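Local coordinates for Thiol:disulfide interchange protein dsbA (Pseudomonas aeruginosa PAO1, PDB 3H93) that catalyses oxidative folding of proteins in the periplasm, probably by transferring its own redox-active disulfide bond to them, at residues Tyr12-Ser17 with Asn159-Phe164; His39-Glu44 with Ala93-Ile98; Phe60-Ala65 with Gln76-Leu81; Ala65-Ile70 with Thr151-Met156. All coordinates share one frame; numbering follows the deposited sequence.

Overall arrangement
Starting at the N terminus, the chain meets contact 1 first. Tyr12-Ser17 pairs with Asn159-Phe164 at one border of the sheet, closing a loop that encloses the other three contacts. Contact 2 follows, from the CXXC helix (His39-Glu44) to Ala93-Ile98 of the helical part. Within its loop lies contact 3, where the border strand at Phe60-Ala65 is covered by helix 70-84; contacts 2 and 3 touch through a salt bridge between Glu44 and Arg62. Contact 4 begins at Ala65, shared with contact 3, and runs to Thr151-Met156, crossing contacts 2 and 3. Its Val153 and Pro154 pack on Cys40 of contact 2, while Met156 joins Phe164 of contact 1 in the sheet.

Contact 1 (Tyr12-Ser17 with Asn159-Phe164); sequences YVELSS and NGKYRF
Val13 and Arg163 form an antiparallel hydrogen-bonded pair, with Val13 N donating to Arg163 O at 2.9 Å and Arg163 N returning the bond to Val13 O. Beyond the non-hydrogen-bonded pair Glu14-Tyr162, Leu15 N reaches Lys161 O at 2.8 Å in a nearly straight bond (170°). CA-H...O contacts reinforce these bonds, among them Tyr162 CA to Val13 O at 3.3 Å.

Aromatic packing lies on the face that carries Glu14 and Tyr162. The side chains of Tyr12 and Tyr162 run the same way, their ring planes at 90°, and Tyr12 CE2 lies 3.7 Å from Tyr162 CD1. Lys161 CG sits over the centre of the Tyr162 ring, whose hydroxyl is hydrogen-bonded to Lys185 and Glu186 of helix 172-191.

Charged groups line both faces. Glu14 runs out alongside Lys161, but their salt bridge is long and tentative, as Lys161 takes two conformations. On the face of Val13 and Arg163, a bend in the arginine chain (chi3 69°) lays the guanidinium against Val13, whose CB lies over one of its faces, while Leu15 CD2 comes to its edge, 3.7 Å from Arg163 NH2. That nitrogen also binds Tyr148 O.

Lys161 and Tyr162 both face Val158 in a classic beta bulge, on the other side of strand 162-165. The short strand 13-14 is an outermost strand of the thioredoxin-fold sheet, antiparallel to 162-165.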
# COMPACT_ATOMS: atom_id res chain seq x y z
N TYR A 12 16.23 -4.99 4.89
CA TYR A 12 14.91 -5.40 5.34
C TYR A 12 15.00 -5.80 6.80
O TYR A 12 16.09 -6.09 7.30
CB TYR A 12 14.37 -6.57 4.51
CG TYR A 12 15.14 -7.85 4.66
CD1 TYR A 12 16.23 -8.13 3.84
CD2 TYR A 12 14.80 -8.79 5.63
CE1 TYR A 12 16.95 -9.30 3.98
CE2 TYR A 12 15.51 -9.96 5.78
CZ TYR A 12 16.58 -10.21 4.95
OH TYR A 12 17.28 -11.38 5.10
N VAL A 13 13.86 -5.77 7.47
CA VAL A 13 13.77 -6.19 8.86
C VAL A 13 12.83 -7.38 8.94
O VAL A 13 11.77 -7.38 8.31
CB VAL A 13 13.25 -5.03 9.75
CG1 VAL A 13 12.75 -5.54 11.09
CG2 VAL A 13 14.35 -3.97 9.94
N GLU A 14 13.22 -8.39 9.71
CA GLU A 14 12.34 -9.53 9.93
C GLU A 14 11.57 -9.32 11.22
O GLU A 14 12.17 -9.02 12.26
CB GLU A 14 13.14 -10.84 9.99
CG GLU A 14 12.25 -12.05 10.22
CD GLU A 14 12.97 -13.38 10.10
OE1 GLU A 14 14.13 -13.38 9.64
OE2 GLU A 14 12.38 -14.42 10.47
N LEU A 15 10.25 -9.47 11.16
CA LEU A 15 9.40 -9.31 12.33
C LEU A 15 9.48 -10.54 13.23
O LEU A 15 9.41 -11.66 12.75
CB LEU A 15 7.95 -9.09 11.89
CG LEU A 15 7.70 -7.86 11.02
CD1 LEU A 15 6.27 -7.83 10.50
CD2 LEU A 15 7.99 -6.58 11.80
N SER A 16 9.59 -10.32 14.54
CA SER A 16 9.66 -11.42 15.50
C SER A 16 8.32 -12.12 15.66
O SER A 16 8.26 -13.29 16.04
CB SER A 16 10.15 -10.94 16.87
OG SER A 16 11.49 -10.51 16.79
N SER A 17 7.25 -11.39 15.39
CA SER A 17 5.91 -11.96 15.45
C SER A 17 5.26 -11.79 14.09
O SER A 17 4.60 -10.78 13.84
CB SER A 17 5.08 -11.25 16.53
OG SER A 17 3.83 -11.90 16.73
N ASN A 159 5.01 -11.47 3.09
CA ASN A 159 4.50 -12.61 3.85
C ASN A 159 4.29 -12.35 5.34
O ASN A 159 4.42 -13.26 6.16
CB ASN A 159 5.35 -13.87 3.62
CG ASN A 159 4.50 -15.05 3.20
OD1 ASN A 159 3.33 -14.89 2.86
ND2 ASN A 159 5.09 -16.25 3.22
N GLY A 160 3.93 -11.11 5.67
CA GLY A 160 3.72 -10.70 7.05
C GLY A 160 4.98 -10.80 7.90
O GLY A 160 4.91 -10.79 9.13
N LYS A 161 6.14 -10.84 7.25
CA LYS A 161 7.39 -11.22 7.93
C LYS A 161 8.56 -10.26 7.71
O LYS A 161 9.38 -10.06 8.59
CB LYS A 161 7.79 -12.63 7.47
CG LYS A 161 8.97 -13.23 8.21
CD LYS A 161 9.06 -14.73 7.92
CE LYS A 161 10.27 -15.35 8.60
NZ LYS A 161 10.33 -16.83 8.40
N TYR A 162 8.66 -9.72 6.49
CA TYR A 162 9.81 -8.87 6.15
C TYR A 162 9.36 -7.50 5.71
O TYR A 162 8.55 -7.38 4.80
CB TYR A 162 10.62 -9.48 5.00
CG TYR A 162 11.02 -10.92 5.19
CD1 TYR A 162 12.01 -11.27 6.09
CD2 TYR A 162 10.41 -11.91 4.44
CE1 TYR A 162 12.38 -12.60 6.25
CE2 TYR A 162 10.77 -13.23 4.60
CZ TYR A 162 11.75 -13.57 5.49
OH TYR A 162 12.10 -14.88 5.63
N ARG A 163 9.89 -6.47 6.37
CA ARG A 163 9.52 -5.10 6.08
C ARG A 163 10.70 -4.38 5.43
O ARG A 163 11.85 -4.54 5.86
CB ARG A 163 9.11 -4.37 7.36
CG ARG A 163 8.54 -2.97 7.11
CD ARG A 163 8.28 -2.21 8.41
NE ARG A 163 9.54 -1.85 9.06
CZ ARG A 163 10.00 -2.39 10.19
NH1 ARG A 163 11.17 -1.99 10.67
NH2 ARG A 163 9.30 -3.30 10.85
N PHE A 164 10.43 -3.62 4.38
CA PHE A 164 11.48 -2.86 3.71
C PHE A 164 10.89 -1.66 3.00
O PHE A 164 9.68 -1.58 2.78
CB PHE A 164 12.30 -3.75 2.75
CG PHE A 164 11.47 -4.53 1.77
CD1 PHE A 164 10.81 -5.69 2.17
CD2 PHE A 164 11.37 -4.13 0.44
CE1 PHE A 164 10.04 -6.42 1.28
CE2 PHE A 164 10.61 -4.86 -0.47
CZ PHE A 164 9.94 -6.01 -0.04

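Contact 2 (His39-Glu44 with Ala93-Ile98); sequences HCYAFE and AVFEAI
Phe95 reaches from helix 88-99 to the CXXC helix and slips alongside Tyr41. Its CB lies over one face of the Tyr41 ring, 3.3 Å from CD1, in a CH-pi contact displaced toward the rim. CG follows at 3.4 Å from the same Tyr41 CD1, and Phe95 CD1 then passes Tyr41 CB at 3.6 Å. Further out, CE1 meets the backbone of the facing helix, 3.7 Å from Tyr41 CA, with Cys40 CB a little beyond. Tyr41 CA in turn lies over the Phe95 face, so each residue offers an aliphatic hydrogen to the other's ring. On the other side of the phenyl group, CE2 comes within 3.6 Å of Glu44 CD, while CZ approaches Glu44 OE1 at 4.0 Å. The two rings are almost parallel (3°) but displaced, with little overlap and centroids 4.9 Å apart; the two side chains run in opposite directions.

The axes of the two short helical segments run at 140° to each other. Around them, Tyr35 meets the Phe95 ring edge-to-face, and the Glu44 carboxylate is held by Arg62 and His88. The helix carrying the redox-active Cys40, in a disulfide with Cys37, is therefore joined to the helical part of the DsbA fold by dispersion and CH-pi contacts, while the polar group of Glu44 finds its partners elsewhere.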
# COMPACT_ATOMS: atom_id res chain seq x y z
N HIS A 39 7.23 10.44 -2.43
CA HIS A 39 7.92 9.25 -2.91
C HIS A 39 6.95 8.13 -3.21
O HIS A 39 7.23 7.27 -4.04
CB HIS A 39 9.03 8.84 -1.96
CG HIS A 39 10.10 9.87 -1.85
ND1 HIS A 39 10.84 10.29 -2.93
CD2 HIS A 39 10.55 10.59 -0.79
CE1 HIS A 39 11.71 11.21 -2.54
NE2 HIS A 39 11.55 11.41 -1.24
N CYS A 40 5.80 8.16 -2.54
CA CYS A 40 4.73 7.22 -2.83
C CYS A 40 4.22 7.44 -4.24
O CYS A 40 4.01 6.49 -5.00
CB CYS A 40 3.58 7.38 -1.83
SG CYS A 40 4.05 7.13 -0.10
N TYR A 41 4.03 8.70 -4.60
CA TYR A 41 3.60 9.05 -5.95
C TYR A 41 4.66 8.63 -6.96
O TYR A 41 4.35 8.02 -7.98
CB TYR A 41 3.32 10.54 -6.05
CG TYR A 41 2.70 10.98 -7.37
CD1 TYR A 41 2.08 10.07 -8.22
CD2 TYR A 41 2.70 12.31 -7.73
CE1 TYR A 41 1.51 10.48 -9.42
CE2 TYR A 41 2.14 12.73 -8.92
CZ TYR A 41 1.53 11.81 -9.76
OH TYR A 41 0.97 12.24 -10.95
N ALA A 42 5.92 8.94 -6.67
CA ALA A 42 7.00 8.60 -7.59
C ALA A 42 7.14 7.08 -7.77
O ALA A 42 7.54 6.62 -8.84
CB ALA A 42 8.32 9.21 -7.12
N PHE A 43 6.81 6.32 -6.74
CA PHE A 43 6.96 4.86 -6.76
C PHE A 43 5.80 4.19 -7.49
O PHE A 43 5.94 3.07 -7.98
CB PHE A 43 7.07 4.35 -5.32
CG PHE A 43 7.51 2.91 -5.20
CD1 PHE A 43 8.63 2.44 -5.86
CD2 PHE A 43 6.83 2.04 -4.36
CE1 PHE A 43 9.05 1.13 -5.72
CE2 PHE A 43 7.24 0.72 -4.21
CZ PHE A 43 8.35 0.26 -4.90
N GLU A 44 4.66 4.87 -7.56
CA GLU A 44 3.45 4.27 -8.13
C GLU A 44 3.65 3.62 -9.51
O GLU A 44 3.21 2.49 -9.73
CB GLU A 44 2.30 5.28 -8.14
CG GLU A 44 0.94 4.69 -8.49
CD GLU A 44 0.26 4.00 -7.32
OE1 GLU A 44 0.90 3.80 -6.26
OE2 GLU A 44 -0.93 3.65 -7.46
N ALA A 93 -5.19 10.33 -10.55
CA ALA A 93 -5.86 11.62 -10.46
C ALA A 93 -5.73 12.20 -9.05
O ALA A 93 -5.50 13.40 -8.89
CB ALA A 93 -7.32 11.50 -10.85
N VAL A 94 -5.89 11.35 -8.04
CA VAL A 94 -5.76 11.79 -6.66
C VAL A 94 -4.33 12.24 -6.38
O VAL A 94 -4.11 13.32 -5.82
CB VAL A 94 -6.16 10.67 -5.68
CG1 VAL A 94 -5.84 11.07 -4.24
CG2 VAL A 94 -7.65 10.33 -5.85
N PHE A 95 -3.36 11.42 -6.77
CA PHE A 95 -1.95 11.78 -6.61
C PHE A 95 -1.67 13.13 -7.26
O PHE A 95 -1.05 14.01 -6.68
CB PHE A 95 -1.05 10.73 -7.25
CG PHE A 95 -0.73 9.55 -6.37
CD1 PHE A 95 -0.04 9.71 -5.18
CD2 PHE A 95 -1.08 8.26 -6.77
CE1 PHE A 95 0.30 8.61 -4.38
CE2 PHE A 95 -0.76 7.16 -5.98
CZ PHE A 95 -0.06 7.34 -4.78
N GLU A 96 -2.13 13.28 -8.50
CA GLU A 96 -1.84 14.49 -9.24
C GLU A 96 -2.51 15.70 -8.61
O GLU A 96 -1.93 16.78 -8.56
CB GLU A 96 -2.28 14.33 -10.69
CG GLU A 96 -1.81 15.43 -11.60
CD GLU A 96 -2.04 15.10 -13.05
OE1 GLU A 96 -1.23 14.35 -13.63
OE2 GLU A 96 -3.04 15.60 -13.60
N ALA A 97 -3.73 15.52 -8.12
CA ALA A 97 -4.46 16.60 -7.46
C ALA A 97 -3.66 17.12 -6.27
O ALA A 97 -3.53 18.33 -6.07
CB ALA A 97 -5.84 16.13 -7.01
N ILE A 98 -3.12 16.20 -5.48
CA ILE A 98 -2.39 16.58 -4.28
C ILE A 98 -1.01 17.16 -4.60
O ILE A 98 -0.63 18.20 -4.06
CB ILE A 98 -2.26 15.39 -3.31
CG1 ILE A 98 -3.64 15.01 -2.79
CG2 ILE A 98 -1.31 15.72 -2.17
CD1 ILE A 98 -3.69 13.68 -2.08

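Contact 3 (Phe60-Ala65 with Gln76-Leu81); sequences FVRLPA and QMFLTL
Phe78 points from helix 70-84 onto the end of strand 58-64, and the closest packing gathers round its ring. With CG anti to the backbone N (chi1 177°), the ring extends straight at the strand: CZ lies 3.8 Å from Arg62 CB, and Arg62 O sits in the ring plane at its edge, near CE2. Next along the ring, CD2 meets Pro64 CD at 3.9 Å. Pro64 is gripped from a second direction by Leu79, whose CD2 branch reaches the same Pro64 CD at 3.8 Å, the two side chains crossing at about a right angle. Phe33 closes on the Phe78 ring edge-to-face, and His91 adds another ring.

In the thioredoxin fold, strand 58-64 completes a beta-alpha-beta crossover from strand 27-33 through the CXXC helix. Helix 70-84, the next in the chain, belongs to the helical insertion that marks DsbA proteins, and at this contact it covers an outermost strand of the sheet.

Toward the guanidinium end of Arg62 the fit is looser. Its plane stands 82° from the Phe78 ring, and NH2 comes no nearer than 4.2 Å to CE1. The charged end is held instead by Glu44 and Glu31, which both form salt bridges with NH1. The helix side turned from the strand is packed as well: Thr80 lies buried against Phe125, Thr128 and Tyr129 of helix 122-129. There Gln76 O accepts from Thr80 N and, at 2.8 Å, from Thr80 OG1, the donors arriving from opposite faces of the carbonyl plane.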
# COMPACT_ATOMS: atom_id res chain seq x y z
N PHE A 60 -1.13 -9.84 -3.77
CA PHE A 60 -0.74 -8.44 -3.58
C PHE A 60 -1.87 -7.64 -2.95
O PHE A 60 -3.01 -7.69 -3.41
CB PHE A 60 -0.34 -7.83 -4.92
CG PHE A 60 0.17 -6.42 -4.81
CD1 PHE A 60 1.44 -6.15 -4.32
CD2 PHE A 60 -0.63 -5.36 -5.21
CE1 PHE A 60 1.91 -4.85 -4.24
CE2 PHE A 60 -0.17 -4.06 -5.13
CZ PHE A 60 1.10 -3.80 -4.65
N VAL A 61 -1.52 -6.88 -1.91
CA VAL A 61 -2.46 -6.10 -1.12
C VAL A 61 -1.89 -4.70 -0.93
O VAL A 61 -0.68 -4.54 -0.81
CB VAL A 61 -2.65 -6.75 0.28
CG1 VAL A 61 -3.37 -5.80 1.24
CG2 VAL A 61 -3.38 -8.09 0.16
N ARG A 62 -2.76 -3.70 -0.90
CA ARG A 62 -2.34 -2.36 -0.53
C ARG A 62 -3.12 -1.85 0.66
O ARG A 62 -4.31 -2.13 0.80
CB ARG A 62 -2.47 -1.39 -1.71
CG ARG A 62 -1.65 -1.84 -2.90
CD ARG A 62 -0.95 -0.67 -3.56
NE ARG A 62 -1.88 0.16 -4.33
CZ ARG A 62 -1.51 1.28 -4.95
NH1 ARG A 62 -0.25 1.70 -4.88
NH2 ARG A 62 -2.40 1.97 -5.65
N LEU A 63 -2.43 -1.10 1.52
CA LEU A 63 -3.05 -0.50 2.69
C LEU A 63 -2.69 0.96 2.76
O LEU A 63 -1.58 1.34 2.40
CB LEU A 63 -2.53 -1.16 3.97
CG LEU A 63 -2.90 -2.62 4.23
CD1 LEU A 63 -2.08 -3.14 5.41
CD2 LEU A 63 -4.40 -2.76 4.49
N PRO A 64 -3.62 1.79 3.26
CA PRO A 64 -3.26 3.18 3.55
C PRO A 64 -2.42 3.21 4.82
O PRO A 64 -2.63 2.39 5.72
CB PRO A 64 -4.62 3.84 3.81
CG PRO A 64 -5.50 2.73 4.31
CD PRO A 64 -5.00 1.46 3.66
N ALA A 65 -1.47 4.14 4.89
CA ALA A 65 -0.73 4.38 6.12
C ALA A 65 -1.52 5.38 6.95
O ALA A 65 -1.54 6.57 6.65
CB ALA A 65 0.65 4.92 5.80
N GLN A 76 -8.74 7.02 4.23
CA GLN A 76 -10.15 6.66 4.15
C GLN A 76 -10.64 6.82 2.71
O GLN A 76 -11.46 6.02 2.24
CB GLN A 76 -10.97 7.49 5.13
CG GLN A 76 -12.39 6.97 5.33
CD GLN A 76 -13.00 7.45 6.63
OE1 GLN A 76 -12.29 7.72 7.60
NE2 GLN A 76 -14.32 7.57 6.67
N MSE A 77 -10.15 7.83 2.02
CA MSE A 77 -10.44 7.99 0.59
C MSE A 77 -9.92 6.79 -0.21
O MSE A 77 -10.62 6.25 -1.08
CB MSE A 77 -9.85 9.28 0.04
CG MSE A 77 -9.98 9.40 -1.47
SE MSE A 77 -9.47 11.14 -2.15
CE MSE A 77 -7.79 11.41 -1.20
N PHE A 78 -8.69 6.36 0.08
CA PHE A 78 -8.14 5.18 -0.58
C PHE A 78 -9.03 3.95 -0.39
O PHE A 78 -9.38 3.26 -1.36
CB PHE A 78 -6.72 4.88 -0.11
CG PHE A 78 -6.16 3.63 -0.73
CD1 PHE A 78 -5.83 3.61 -2.08
CD2 PHE A 78 -5.99 2.48 0.03
CE1 PHE A 78 -5.32 2.45 -2.67
CE2 PHE A 78 -5.48 1.33 -0.55
CZ PHE A 78 -5.14 1.31 -1.91
N LEU A 79 -9.39 3.66 0.86
CA LEU A 79 -10.24 2.51 1.15
C LEU A 79 -11.57 2.63 0.41
O LEU A 79 -12.11 1.64 -0.09
CB LEU A 79 -10.49 2.39 2.65
CG LEU A 79 -9.26 2.05 3.48
CD1 LEU A 79 -9.62 2.01 4.94
CD2 LEU A 79 -8.67 0.70 3.03
N THR A 80 -12.10 3.84 0.36
CA THR A 80 -13.38 4.08 -0.29
C THR A 80 -13.31 3.78 -1.77
O THR A 80 -14.18 3.10 -2.32
CB THR A 80 -13.82 5.53 -0.05
OG1 THR A 80 -14.12 5.70 1.34
CG2 THR A 80 -15.05 5.88 -0.87
N LEU A 81 -12.27 4.30 -2.43
CA LEU A 81 -12.10 4.10 -3.86
C LEU A 81 -11.87 2.62 -4.17
O LEU A 81 -12.40 2.09 -5.15
CB LEU A 81 -10.95 4.97 -4.39
CG LEU A 81 -11.26 6.47 -4.38
CD1 LEU A 81 -10.03 7.28 -4.73
CD2 LEU A 81 -12.41 6.78 -5.34

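Contact 4 (Ala65-Ile70 with Thr151-Met156); sequences ALFGGI and TGVPTM
The cis-proline loop of the thioredoxin fold, which faces the CXXC disulfide, meets the turn after strand 58-64 through Val153, packed on Ala65 and Phe67. Val153 CG1 lies 3.4 Å from Ala65 CB, tighter than usual for two methyl groups. With CG1 anti to its own carbonyl carbon (chi1 -76°), the valine presents this one branch to both partners, and Phe67 CE2 is 4.3 Å from it. The same corner of the phenyl ring approaches the loop backbone obliquely, 4.0 Å from Gly152 N and 4.1 Å from Thr151 C. Behind this, Ala65 CB sits 3.7 Å above the plane of the Phe67 ring, over its centre. An inverse gamma turn at Leu66 folds the chain back and brings the methyl over the ring, although its bond from Phe67 N to Ala65 O is weak.

Trp71 packs against Ala65, Phe67 and Val153 alike. In the cis-proline loop, Thr155 OG1 donates to Gly152 O at 2.6 Å, from well above the carbonyl plane, tying together the residues that flank Val153 and cis-Pro154.

The contact itself rests on apolar packing. Val153 also touches Cys37 and Cys40, whereas Phe67 lies further from the disulfide, beside a glycerol probably from crystallisation. Both are partly exposed, consistent with a hydrophobic surface near the redox-active site where substrates or small molecules could bind.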
# COMPACT_ATOMS: atom_id res chain seq x y z
N ALA A 65 -1.47 4.14 4.89
CA ALA A 65 -0.73 4.38 6.12
C ALA A 65 -1.52 5.38 6.95
O ALA A 65 -1.54 6.57 6.65
CB ALA A 65 0.65 4.92 5.80
N LEU A 66 -2.20 4.89 7.98
CA LEU A 66 -3.08 5.74 8.77
C LEU A 66 -2.29 6.33 9.93
O LEU A 66 -2.45 5.94 11.10
CB LEU A 66 -4.30 4.95 9.24
CG LEU A 66 -5.09 4.35 8.07
CD1 LEU A 66 -6.20 3.47 8.62
CD2 LEU A 66 -5.65 5.43 7.13
N PHE A 67 -1.44 7.29 9.60
CA PHE A 67 -0.44 7.80 10.54
C PHE A 67 -0.87 9.09 11.23
O PHE A 67 -0.05 9.75 11.87
CB PHE A 67 0.90 7.99 9.84
CG PHE A 67 1.60 6.70 9.48
CD1 PHE A 67 1.06 5.46 9.81
CD2 PHE A 67 2.83 6.73 8.83
CE1 PHE A 67 1.72 4.28 9.48
CE2 PHE A 67 3.48 5.56 8.49
CZ PHE A 67 2.94 4.34 8.82
N GLY A 68 -2.14 9.45 11.09
CA GLY A 68 -2.69 10.58 11.82
C GLY A 68 -3.09 11.74 10.93
O GLY A 68 -2.57 11.90 9.83
N GLY A 69 -4.02 12.55 11.43
CA GLY A 69 -4.42 13.76 10.75
C GLY A 69 -4.87 13.51 9.33
O GLY A 69 -5.69 12.62 9.06
N ILE A 70 -4.34 14.29 8.41
CA ILE A 70 -4.74 14.21 7.01
C ILE A 70 -4.39 12.85 6.40
O ILE A 70 -5.02 12.42 5.44
CB ILE A 70 -4.11 15.35 6.17
CG1 ILE A 70 -4.81 15.46 4.82
CG2 ILE A 70 -2.62 15.12 6.00
CD1 ILE A 70 -6.24 15.88 4.91
N THR A 151 7.21 2.61 9.98
CA THR A 151 7.59 3.95 10.42
C THR A 151 7.47 5.00 9.32
O THR A 151 7.49 6.21 9.59
CB THR A 151 9.04 3.97 10.92
OG1 THR A 151 9.91 3.49 9.89
CG2 THR A 151 9.20 3.09 12.16
N GLY A 152 7.37 4.55 8.07
CA GLY A 152 7.38 5.45 6.93
C GLY A 152 6.70 4.84 5.72
O GLY A 152 6.10 3.77 5.81
N VAL A 153 6.78 5.53 4.59
CA VAL A 153 6.10 5.12 3.38
C VAL A 153 6.89 5.63 2.18
O VAL A 153 7.64 6.60 2.30
CB VAL A 153 4.68 5.73 3.29
CG1 VAL A 153 3.70 5.00 4.23
CG2 VAL A 153 4.71 7.23 3.59
N PRO A 154 6.75 4.97 1.03
CA PRO A 154 6.00 3.72 0.84
C PRO A 154 6.78 2.55 1.41
O PRO A 154 8.00 2.47 1.26
CB PRO A 154 5.91 3.59 -0.68
CG PRO A 154 7.11 4.33 -1.19
CD PRO A 154 7.39 5.44 -0.22
N THR A 155 6.07 1.63 2.06
CA THR A 155 6.71 0.49 2.70
C THR A 155 6.14 -0.80 2.16
O THR A 155 4.96 -0.89 1.87
CB THR A 155 6.49 0.56 4.22
OG1 THR A 155 7.19 1.70 4.73
CG2 THR A 155 7.01 -0.70 4.93
N MSE A 156 7.01 -1.80 2.00
CA MSE A 156 6.63 -3.13 1.53
C MSE A 156 6.73 -4.12 2.68
O MSE A 156 7.65 -4.02 3.49
CB MSE A 156 7.61 -3.60 0.46
CG MSE A 156 7.84 -2.64 -0.68
SE MSE A 156 6.21 -2.31 -1.67
CE MSE A 156 5.74 -4.14 -2.10